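Long-range contacts in pilin (Streptococcus pyogenes serotype M1, PDB 3GLD), which forms the backbone of the bacterial pilus, its subunits joined head to tail by intermolecular isopeptide bonds, and so serves adhesion to host cells, aggregation and biofilm formation: residues A32-I43 / P64-K75; Y253-P261 / I269-E277. The protein carries 2 engineered substitutions. One frame throughout, in Å; residues are numbered along the deposited sequence.

How the contacts relate
Contact 1 (32-43 with 64-75) and contact 2 (253-261 with 269-277) lie in the two different domains of this pilin, their centres about 37 Å apart and their nearest atoms about 15 Å apart, so neither touches the other. Each nevertheless borders an intramolecular isopeptide site. In contact 1 the side chain of Phe-41 comes within about 4 Å of that of the engineered Ala-104, at the position that promotes the Lys-23 to Asn-155 cross-link in the natural protein. In contact 2 Thr-255 approaches Glu-245, the acid that promotes the Lys-166 to Asn-290 cross-link, to about 3 Å between side chains.

Contact 1. Residues A32-I43 / P64-K75; sequences ALIPNTDFTFKI and PMTKVTYTNSDK
Phe-39 and Tyr-70 bring their rings together on the inner face of an antiparallel strand pair, and this buried side is the closely packed part. Tyr-70 CD2 reaches the edge of the Phe-39 ring, 3.6 Å from Phe-39 CE2, with the planes turned 76° apart. Beside them Val-68 CG2 serves two rings, touching Phe-39 CB and lying 3.8 Å from Phe-41 CE2 at that ring's edge. At the far end Ile-34 sends CG2 to Tyr-70 CD1, 3.8 Å away; with CG1 beside the backbone N (chi1 -57°), CG2 is set toward the carbonyl carbon and also meets the backbone O of Thr-71.

The outer face, carrying Asp-38, Thr-40, Lys-42, Met-65, Lys-67 and Thr-69, is looser and nearer solvent. Here Asp-38 divides its carboxylate: OD1 accepts from Thr-69 OG1 at 2.6 Å, OD2 forms a salt bridge with Lys-67 NZ at 2.8 Å, and both donors lie well out of the carboxylate plane. Farther along, Met-65 SD rests on Thr-40 CG2 and its CE on Lys-42 CD.

Beyond the strands, Asn-72 ND2 gives a bond of 2.7 Å to Ile-34 O, with that oxygen in the plane of the amide. A water accepts from Ile-34 N and donates to Asn-72 O, tying the turn at 72-74 to the loop before strand 37-45.

Strand 65-70 pairs with strand 37-45, which hydrogen-bonds on to strand 96-104. The aromatic face turns toward strands 18-27 and 151-169: Lys-23 makes a cation-pi contact with Phe-39, Phe-41 meets Phe-153, and strand 80-86 packs on Thr-66 and Val-68, as expected for the core of a beta sandwich.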
loop_
_atom_site.group_PDB
_atom_site.type_symbol
_atom_site.label_atom_id
_atom_site.label_comp_id
_atom_site.label_asym_id
_atom_site.label_seq_id
_atom_site.Cartn_x
_atom_site.Cartn_y
_atom_site.Cartn_z
ATOM N N ALA A 32 8.491 2.668 0.405
ATOM C CA ALA A 32 7.207 3.143 -0.137
ATOM C C ALA A 32 6.548 4.165 0.764
ATOM O O ALA A 32 6.619 4.050 1.990
ATOM C CB ALA A 32 6.253 1.972 -0.376
ATOM N N LEU A 33 5.913 5.163 0.149
ATOM C CA LEU A 33 4.942 6.019 0.822
ATOM C C LEU A 33 3.665 5.229 1.153
ATOM O O LEU A 33 3.275 4.331 0.387
ATOM C CB LEU A 33 4.599 7.239 -0.044
ATOM C CG LEU A 33 5.641 8.374 -0.162
ATOM C CD1 LEU A 33 6.846 7.951 -1.000
ATOM C CD2 LEU A 33 4.982 9.598 -0.768
ATOM N N ILE A 34 3.053 5.539 2.301
ATOM C CA ILE A 34 1.876 4.795 2.787
ATOM C C ILE A 34 0.647 5.645 2.474
ATOM O O ILE A 34 0.550 6.781 2.924
ATOM C CB ILE A 34 1.964 4.488 4.338
ATOM C CG1 ILE A 34 3.248 3.713 4.690
ATOM C CG2 ILE A 34 0.712 3.775 4.859
ATOM C CD1 ILE A 34 3.442 2.376 3.936
ATOM N N PRO A 35 -0.297 5.099 1.695
ATOM C CA PRO A 35 -1.488 5.867 1.301
ATOM C C PRO A 35 -2.451 6.155 2.473
ATOM O O PRO A 35 -2.538 5.353 3.397
ATOM C CB PRO A 35 -2.158 4.960 0.253
ATOM C CG PRO A 35 -1.681 3.576 0.604
ATOM C CD PRO A 35 -0.299 3.736 1.141
ATOM N N ASN A 36 -3.138 7.292 2.417
ATOM C CA ASN A 36 -4.242 7.599 3.321
ATOM C C ASN A 36 -5.450 6.794 2.866
ATOM O O ASN A 36 -6.079 7.140 1.875
ATOM C CB ASN A 36 -4.648 9.079 3.273
ATOM C CG ASN A 36 -3.506 10.031 3.495
ATOM O OD1 ASN A 36 -3.401 11.031 2.781
ATOM N ND2 ASN A 36 -2.665 9.763 4.484
ATOM N N THR A 37 -5.769 5.724 3.587
ATOM C CA THR A 37 -6.903 4.874 3.226
ATOM C C THR A 37 -7.358 4.046 4.439
ATOM O O THR A 37 -6.591 3.831 5.373
ATOM C CB THR A 37 -6.528 3.890 2.085
ATOM O OG1 THR A 37 -7.678 3.128 1.686
ATOM C CG2 THR A 37 -5.433 2.917 2.535
ATOM N N ASP A 38 -8.601 3.575 4.392
ATOM C CA ASP A 38 -9.082 2.517 5.299
ATOM C C ASP A 38 -8.935 1.156 4.655
ATOM O O ASP A 38 -8.851 1.055 3.430
ATOM C CB ASP A 38 -10.563 2.728 5.602
ATOM C CG ASP A 38 -10.822 3.976 6.421
ATOM O OD1 ASP A 38 -9.856 4.513 7.007
ATOM O OD2 ASP A 38 -12.001 4.422 6.467
ATOM N N PHE A 39 -8.905 0.107 5.481
ATOM C CA PHE A 39 -9.214 -1.247 5.046
ATOM C C PHE A 39 -10.317 -1.785 5.962
ATOM O O PHE A 39 -10.260 -1.586 7.183
ATOM C CB PHE A 39 -7.981 -2.156 5.094
ATOM C CG PHE A 39 -6.909 -1.764 4.126
ATOM C CD1 PHE A 39 -7.057 -2.015 2.767
ATOM C CD2 PHE A 39 -5.771 -1.088 4.567
ATOM C CE1 PHE A 39 -6.077 -1.614 1.866
ATOM C CE2 PHE A 39 -4.780 -0.690 3.675
ATOM C CZ PHE A 39 -4.928 -0.963 2.328
ATOM N N THR A 40 -11.304 -2.450 5.360
ATOM C CA THR A 40 -12.518 -2.851 6.040
ATOM C C THR A 40 -12.612 -4.381 6.086
ATOM O O THR A 40 -12.195 -5.084 5.148
ATOM C CB THR A 40 -13.776 -2.239 5.374
ATOM O OG1 THR A 40 -13.750 -0.822 5.547
ATOM C CG2 THR A 40 -15.075 -2.748 6.038
ATOM N N PHE A 41 -13.161 -4.880 7.190
ATOM C CA PHE A 41 -13.302 -6.319 7.401
ATOM C C PHE A 41 -14.718 -6.590 7.810
ATOM O O PHE A 41 -15.322 -5.803 8.536
ATOM C CB PHE A 41 -12.298 -6.822 8.450
ATOM C CG PHE A 41 -10.901 -6.290 8.236
ATOM C CD1 PHE A 41 -10.049 -6.886 7.319
ATOM C CD2 PHE A 41 -10.458 -5.165 8.932
ATOM C CE1 PHE A 41 -8.777 -6.374 7.102
ATOM C CE2 PHE A 41 -9.187 -4.652 8.722
ATOM C CZ PHE A 41 -8.347 -5.263 7.803
ATOM N N LYS A 42 -15.244 -7.704 7.313
ATOM C CA LYS A 42 -16.624 -8.080 7.497
ATOM C C LYS A 42 -16.687 -9.430 8.213
ATOM O O LYS A 42 -15.878 -10.335 7.941
ATOM C CB LYS A 42 -17.291 -8.207 6.121
ATOM C CG LYS A 42 -18.796 -8.501 6.124
ATOM C CD LYS A 42 -19.375 -8.633 4.687
ATOM C CE LYS A 42 -18.890 -9.890 3.968
ATOM N NZ LYS A 42 -19.697 -10.136 2.722
ATOM N N ILE A 43 -17.651 -9.544 9.119
ATOM C CA ILE A 43 -18.029 -10.839 9.715
ATOM C C ILE A 43 -19.496 -11.112 9.420
ATOM O O ILE A 43 -20.338 -10.232 9.578
ATOM C CB ILE A 43 -17.792 -10.879 11.248
ATOM C CG1 ILE A 43 -18.063 -12.284 11.805
ATOM C CG2 ILE A 43 -18.666 -9.867 11.953
ATOM C CD1 ILE A 43 -17.261 -12.624 13.045
ATOM N N PRO A 64 -21.373 -5.542 11.751
ATOM C CA PRO A 64 -20.644 -6.608 11.068
ATOM C C PRO A 64 -19.313 -6.178 10.427
ATOM O O PRO A 64 -18.525 -7.027 9.993
ATOM C CB PRO A 64 -21.606 -7.040 9.958
ATOM C CG PRO A 64 -22.880 -6.324 10.201
ATOM C CD PRO A 64 -22.560 -5.123 10.997
ATOM N N MET A 65 -19.067 -4.879 10.344
ATOM C CA MET A 65 -17.849 -4.400 9.730
ATOM C C MET A 65 -16.993 -3.657 10.727
ATOM O O MET A 65 -17.498 -2.996 11.622
ATOM C CB MET A 65 -18.161 -3.520 8.513
ATOM C CG MET A 65 -19.081 -4.206 7.508
ATOM S SD MET A 65 -18.443 -4.122 5.830
ATOM C CE MET A 65 -19.736 -4.970 4.894
ATOM N N THR A 66 -15.688 -3.809 10.581
ATOM C CA THR A 66 -14.733 -3.050 11.356
ATOM C C THR A 66 -13.608 -2.612 10.416
ATOM O O THR A 66 -13.416 -3.189 9.325
ATOM C CB THR A 66 -14.190 -3.867 12.557
ATOM O OG1 THR A 66 -13.557 -2.983 13.492
ATOM C CG2 THR A 66 -13.207 -4.963 12.111
ATOM N N LYS A 67 -12.869 -1.583 10.816
ATOM C CA LYS A 67 -11.824 -1.076 9.934
ATOM C C LYS A 67 -10.545 -0.701 10.634
ATOM O O LYS A 67 -10.522 -0.527 11.864
ATOM C CB LYS A 67 -12.336 0.074 9.075
ATOM C CG LYS A 67 -12.892 1.224 9.810
ATOM C CD LYS A 67 -13.258 2.309 8.834
ATOM C CE LYS A 67 -12.896 3.660 9.420
ATOM N NZ LYS A 67 -13.613 4.714 8.678
ATOM N N VAL A 68 -9.475 -0.655 9.841
ATOM C CA VAL A 68 -8.211 -0.053 10.236
ATOM C C VAL A 68 -7.987 1.137 9.295
ATOM O O VAL A 68 -8.649 1.245 8.249
ATOM C CB VAL A 68 -7.041 -1.046 10.127
ATOM C CG1 VAL A 68 -7.193 -2.192 11.141
ATOM C CG2 VAL A 68 -6.914 -1.590 8.687
ATOM N N THR A 69 -7.083 2.028 9.676
ATOM C CA THR A 69 -6.817 3.251 8.928
ATOM C C THR A 69 -5.315 3.447 8.825
ATOM O O THR A 69 -4.590 3.294 9.816
ATOM C CB THR A 69 -7.456 4.491 9.593
ATOM O OG1 THR A 69 -8.871 4.446 9.416
ATOM C CG2 THR A 69 -6.954 5.791 8.957
ATOM N N TYR A 70 -4.862 3.753 7.611
ATOM C CA TYR A 70 -3.472 4.103 7.348
ATOM C C TYR A 70 -3.399 5.581 6.953
ATOM O O TYR A 70 -4.361 6.131 6.407
ATOM C CB TYR A 70 -2.907 3.203 6.236
ATOM C CG TYR A 70 -2.585 1.800 6.700
ATOM C CD1 TYR A 70 -1.316 1.479 7.161
ATOM C CD2 TYR A 70 -3.561 0.803 6.708
ATOM C CE1 TYR A 70 -1.009 0.215 7.593
ATOM C CE2 TYR A 70 -3.264 -0.490 7.153
ATOM C CZ TYR A 70 -1.980 -0.765 7.593
ATOM O OH TYR A 70 -1.647 -2.020 8.035
ATOM N N THR A 71 -2.277 6.229 7.256
ATOM C CA THR A 71 -2.009 7.604 6.772
ATOM C C THR A 71 -0.578 7.734 6.305
ATOM O O THR A 71 0.255 6.872 6.579
ATOM C CB THR A 71 -2.198 8.717 7.854
ATOM O OG1 THR A 71 -1.522 8.334 9.058
ATOM C CG2 THR A 71 -3.654 9.032 8.117
ATOM N N ASN A 72 -0.276 8.841 5.626
ATOM C CA ASN A 72 1.101 9.100 5.164
ATOM C C ASN A 72 2.111 9.001 6.315
ATOM O O ASN A 72 3.222 8.498 6.132
ATOM C CB ASN A 72 1.207 10.469 4.459
ATOM C CG ASN A 72 0.346 10.564 3.185
ATOM O OD1 ASN A 72 -0.052 11.658 2.799
ATOM N ND2 ASN A 72 0.058 9.424 2.539
ATOM N N SER A 73 1.706 9.459 7.506
ATOM C CA SER A 73 2.602 9.506 8.675
ATOM C C SER A 73 2.986 8.132 9.241
ATOM O O SER A 73 3.907 8.023 10.055
ATOM C CB SER A 73 2.034 10.436 9.774
ATOM O OG SER A 73 0.830 9.900 10.316
ATOM N N ASP A 74 2.303 7.078 8.801
ATOM C CA ASP A 74 2.693 5.712 9.167
ATOM C C ASP A 74 4.006 5.268 8.547
ATOM O O ASP A 74 4.649 4.339 9.054
ATOM C CB ASP A 74 1.616 4.702 8.765
ATOM C CG ASP A 74 0.359 4.842 9.577
ATOM O OD1 ASP A 74 0.451 5.061 10.813
ATOM O OD2 ASP A 74 -0.721 4.740 8.967
ATOM N N LYS A 75 4.403 5.902 7.441
ATOM C CA LYS A 75 5.682 5.567 6.822
ATOM C C LYS A 75 6.804 5.489 7.855
ATOM O O LYS A 75 6.932 6.367 8.709
ATOM C CB LYS A 75 6.049 6.555 5.701
ATOM C CG LYS A 75 7.284 6.126 4.931
ATOM C CD LYS A 75 7.809 7.221 4.020
ATOM C CE LYS A 75 8.902 6.656 3.127
ATOM N NZ LYS A 75 9.770 7.731 2.577
HETATM O O HOH W 1 3.963 8.024 3.524
#

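Contact 2. Residues Y253-P261 / I269-E277; sequences YTTNVEVSP and IAGNSTEQE
Three backbone hydrogen bonds join Thr-255 and Val-257 to Ile-269 and Gly-271 in antiparallel register: Val-257 N to Ile-269 O at 2.7 Å, Ile-269 N to Val-257 O, and Gly-271 N to Thr-255 O. Asn-256 and Ala-270 form the non-hydrogen-bonded pair next to that of Val-257 and Ile-269.

Val-257 is the principal side chain on the inner face. Its CB stands 4.0 Å from Ile-269 CB, while its two methyls reach different parts of the returning chain. CG1, trans to the backbone N (chi1 -172°), meets Thr-274 CG2; CG2 turns to the carbonyl O of Gly-271, 3.3 Å away. Val-257 and Thr-274 cross at about a right angle, and Thr-274 OG1 is held by Val-243 N beyond the contact. Thr-255 CG2 also packs on Gly-271 O. On the other face, Asn-256 swings its ND2 across Ala-270, coming to 3.3 Å from Ala-270 CA. Farther on, Val-259 CG1 lies 4.1 Å from Glu-277 OE2, an oxygen in a salt bridge with Lys-267.

After Ala-270 the chain turns away at Gly-271, whose backbone angles (119/-170°) would crowd a side chain against the preceding carbonyl, and 271-277 crosses over Val-257 and Val-259 toward strand 240-245. The pairing is the end of the beta hairpin 254-261/267-270, whose first strand also pairs with strand 284-291. Thr-255 OG1 bonds to OD1 of Asn-290, a partner in the Lys-166 to Asn-290 cross-link, placing the hairpin beside the isopeptide site.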
loop_
_atom_site.group_PDB
_atom_site.type_symbol
_atom_site.label_atom_id
_atom_site.label_comp_id
_atom_site.label_asym_id
_atom_site.label_seq_id
_atom_site.Cartn_x
_atom_site.Cartn_y
_atom_site.Cartn_z
ATOM N N TYR A 253 18.811 23.473 -30.924
ATOM C CA TYR A 253 18.411 22.095 -30.614
ATOM C C TYR A 253 16.955 21.845 -30.946
ATOM O O TYR A 253 16.100 22.698 -30.711
ATOM C CB TYR A 253 18.645 21.776 -29.137
ATOM C CG TYR A 253 20.090 21.554 -28.804
ATOM C CD1 TYR A 253 20.660 20.289 -28.907
ATOM C CD2 TYR A 253 20.893 22.606 -28.396
ATOM C CE1 TYR A 253 22.007 20.083 -28.611
ATOM C CE2 TYR A 253 22.232 22.406 -28.098
ATOM C CZ TYR A 253 22.779 21.148 -28.213
ATOM O OH TYR A 253 24.106 20.957 -27.907
ATOM N N THR A 254 16.670 20.665 -31.488
ATOM C CA THR A 254 15.292 20.192 -31.535
ATOM C C THR A 254 15.097 19.149 -30.427
ATOM O O THR A 254 15.978 18.317 -30.168
ATOM C CB THR A 254 14.983 19.533 -32.867
ATOM O OG1 THR A 254 15.897 18.454 -33.046
ATOM C CG2 THR A 254 15.143 20.530 -34.028
ATOM N N THR A 255 13.949 19.195 -29.773
ATOM C CA THR A 255 13.690 18.294 -28.657
ATOM C C THR A 255 12.481 17.401 -28.922
ATOM O O THR A 255 11.417 17.876 -29.331
ATOM C CB THR A 255 13.530 19.069 -27.349
ATOM O OG1 THR A 255 14.719 19.823 -27.115
ATOM C CG2 THR A 255 13.307 18.105 -26.157
ATOM N N ASN A 256 12.681 16.102 -28.713
ATOM C CA ASN A 256 11.614 15.124 -28.811
ATOM C C ASN A 256 11.582 14.240 -27.564
ATOM O O ASN A 256 12.634 13.936 -26.975
ATOM C CB ASN A 256 11.752 14.286 -30.082
ATOM C CG ASN A 256 11.480 15.101 -31.363
ATOM O OD1 ASN A 256 12.367 15.813 -31.872
ATOM N ND2 ASN A 256 10.264 14.981 -31.896
ATOM N N VAL A 257 10.375 13.852 -27.164
ATOM C CA VAL A 257 10.152 13.113 -25.916
ATOM C C VAL A 257 9.670 11.708 -26.218
ATOM O O VAL A 257 8.694 11.529 -26.930
ATOM C CB VAL A 257 9.073 13.792 -25.026
ATOM C CG1 VAL A 257 9.017 13.120 -23.659
ATOM C CG2 VAL A 257 9.370 15.259 -24.835
ATOM N N GLU A 258 10.338 10.706 -25.677
ATOM C CA GLU A 258 9.798 9.360 -25.754
ATOM C C GLU A 258 9.240 8.938 -24.390
ATOM O O GLU A 258 9.945 9.011 -23.385
ATOM C CB GLU A 258 10.846 8.360 -26.220
ATOM C CG GLU A 258 10.257 6.967 -26.415
ATOM C CD GLU A 258 11.337 5.916 -26.531
ATOM O OE1 GLU A 258 11.623 5.492 -27.666
ATOM O OE2 GLU A 258 11.929 5.541 -25.495
ATOM N N VAL A 259 7.986 8.490 -24.375
ATOM C CA VAL A 259 7.303 8.062 -23.154
ATOM C C VAL A 259 7.053 6.564 -23.220
ATOM O O VAL A 259 6.202 6.103 -23.968
ATOM C CB VAL A 259 5.953 8.809 -22.951
ATOM C CG1 VAL A 259 5.275 8.363 -21.644
ATOM C CG2 VAL A 259 6.165 10.327 -22.943
ATOM N N SER A 260 7.797 5.800 -22.438
ATOM C CA SER A 260 7.830 4.361 -22.627
ATOM C C SER A 260 7.598 3.590 -21.325
ATOM O O SER A 260 8.555 3.342 -20.596
ATOM C CB SER A 260 9.180 3.961 -23.247
ATOM O OG SER A 260 9.281 2.564 -23.375
ATOM N N PRO A 261 6.317 3.222 -21.033
ATOM C CA PRO A 261 6.024 2.330 -19.899
ATOM C C PRO A 261 6.389 0.903 -20.240
ATOM O O PRO A 261 6.169 0.470 -21.378
ATOM C CB PRO A 261 4.500 2.459 -19.701
ATOM C CG PRO A 261 3.964 3.001 -20.966
ATOM C CD PRO A 261 5.091 3.798 -21.617
ATOM N N ILE A 269 6.602 12.244 -28.710
ATOM C CA ILE A 269 6.088 13.604 -28.616
ATOM C C ILE A 269 7.125 14.609 -29.097
ATOM O O ILE A 269 8.193 14.768 -28.486
ATOM C CB ILE A 269 5.637 13.950 -27.162
ATOM C CG1 ILE A 269 4.366 13.171 -26.795
ATOM C CG2 ILE A 269 5.413 15.457 -26.990
ATOM C CD1 ILE A 269 3.886 13.384 -25.358
ATOM N N ALA A 270 6.808 15.276 -30.201
ATOM C CA ALA A 270 7.575 16.418 -30.633
ATOM C C ALA A 270 7.390 17.500 -29.564
ATOM O O ALA A 270 6.268 17.740 -29.104
ATOM C CB ALA A 270 7.087 16.894 -31.996
ATOM N N GLY A 271 8.484 18.115 -29.126
ATOM C CA GLY A 271 8.388 19.193 -28.139
ATOM C C GLY A 271 9.130 18.887 -26.854
ATOM O O GLY A 271 9.884 17.908 -26.776
ATOM N N ASN A 272 8.915 19.718 -25.840
ATOM C CA ASN A 272 9.748 19.646 -24.650
ATOM C C ASN A 272 9.049 19.213 -23.361
ATOM O O ASN A 272 9.623 19.339 -22.285
ATOM C CB ASN A 272 10.517 20.955 -24.438
ATOM C CG ASN A 272 9.611 22.180 -24.402
ATOM O OD1 ASN A 272 9.996 23.253 -24.884
ATOM N ND2 ASN A 272 8.409 22.034 -23.839
ATOM N N SER A 273 7.827 18.702 -23.487
ATOM C CA SER A 273 7.027 18.298 -22.329
ATOM C C SER A 273 6.275 16.983 -22.510
ATOM O O SER A 273 5.780 16.671 -23.589
ATOM C CB SER A 273 6.028 19.405 -21.968
ATOM O OG SER A 273 5.284 19.053 -20.812
ATOM N N THR A 274 6.189 16.211 -21.430
ATOM C CA THR A 274 5.213 15.129 -21.372
ATOM C C THR A 274 3.836 15.774 -21.255
ATOM O O THR A 274 3.708 16.934 -20.870
ATOM C CB THR A 274 5.453 14.160 -20.169
ATOM O OG1 THR A 274 5.319 14.866 -18.916
ATOM C CG2 THR A 274 6.838 13.532 -20.265
ATOM N N GLU A 275 2.801 15.029 -21.602
ATOM C CA GLU A 275 1.472 15.394 -21.138
ATOM C C GLU A 275 1.394 14.995 -19.655
ATOM O O GLU A 275 2.352 14.454 -19.096
ATOM C CB GLU A 275 0.408 14.651 -21.940
ATOM C CG GLU A 275 0.379 14.956 -23.428
ATOM C CD GLU A 275 -0.418 13.912 -24.199
ATOM O OE1 GLU A 275 -0.504 12.749 -23.724
ATOM O OE2 GLU A 275 -0.959 14.254 -25.274
ATOM N N GLN A 276 0.268 15.269 -19.007
ATOM C CA GLN A 276 0.070 14.768 -17.655
ATOM C C GLN A 276 -0.031 13.240 -17.692
ATOM O O GLN A 276 -0.931 12.681 -18.300
ATOM C CB GLN A 276 -1.165 15.403 -17.003
ATOM C CG GLN A 276 -1.326 15.046 -15.525
ATOM C CD GLN A 276 -1.842 16.207 -14.694
ATOM O OE1 GLN A 276 -1.175 17.241 -14.556
ATOM N NE2 GLN A 276 -3.023 16.039 -14.126
ATOM N N GLU A 277 0.938 12.576 -17.082
ATOM C CA GLU A 277 0.934 11.130 -17.001
ATOM C C GLU A 277 0.404 10.746 -15.634
ATOM O O GLU A 277 0.556 11.515 -14.681
ATOM C CB GLU A 277 2.350 10.576 -17.138
ATOM C CG GLU A 277 2.906 10.524 -18.542
ATOM C CD GLU A 277 2.053 9.723 -19.497
ATOM O OE1 GLU A 277 1.628 8.601 -19.155
ATOM O OE2 GLU A 277 1.817 10.214 -20.613
#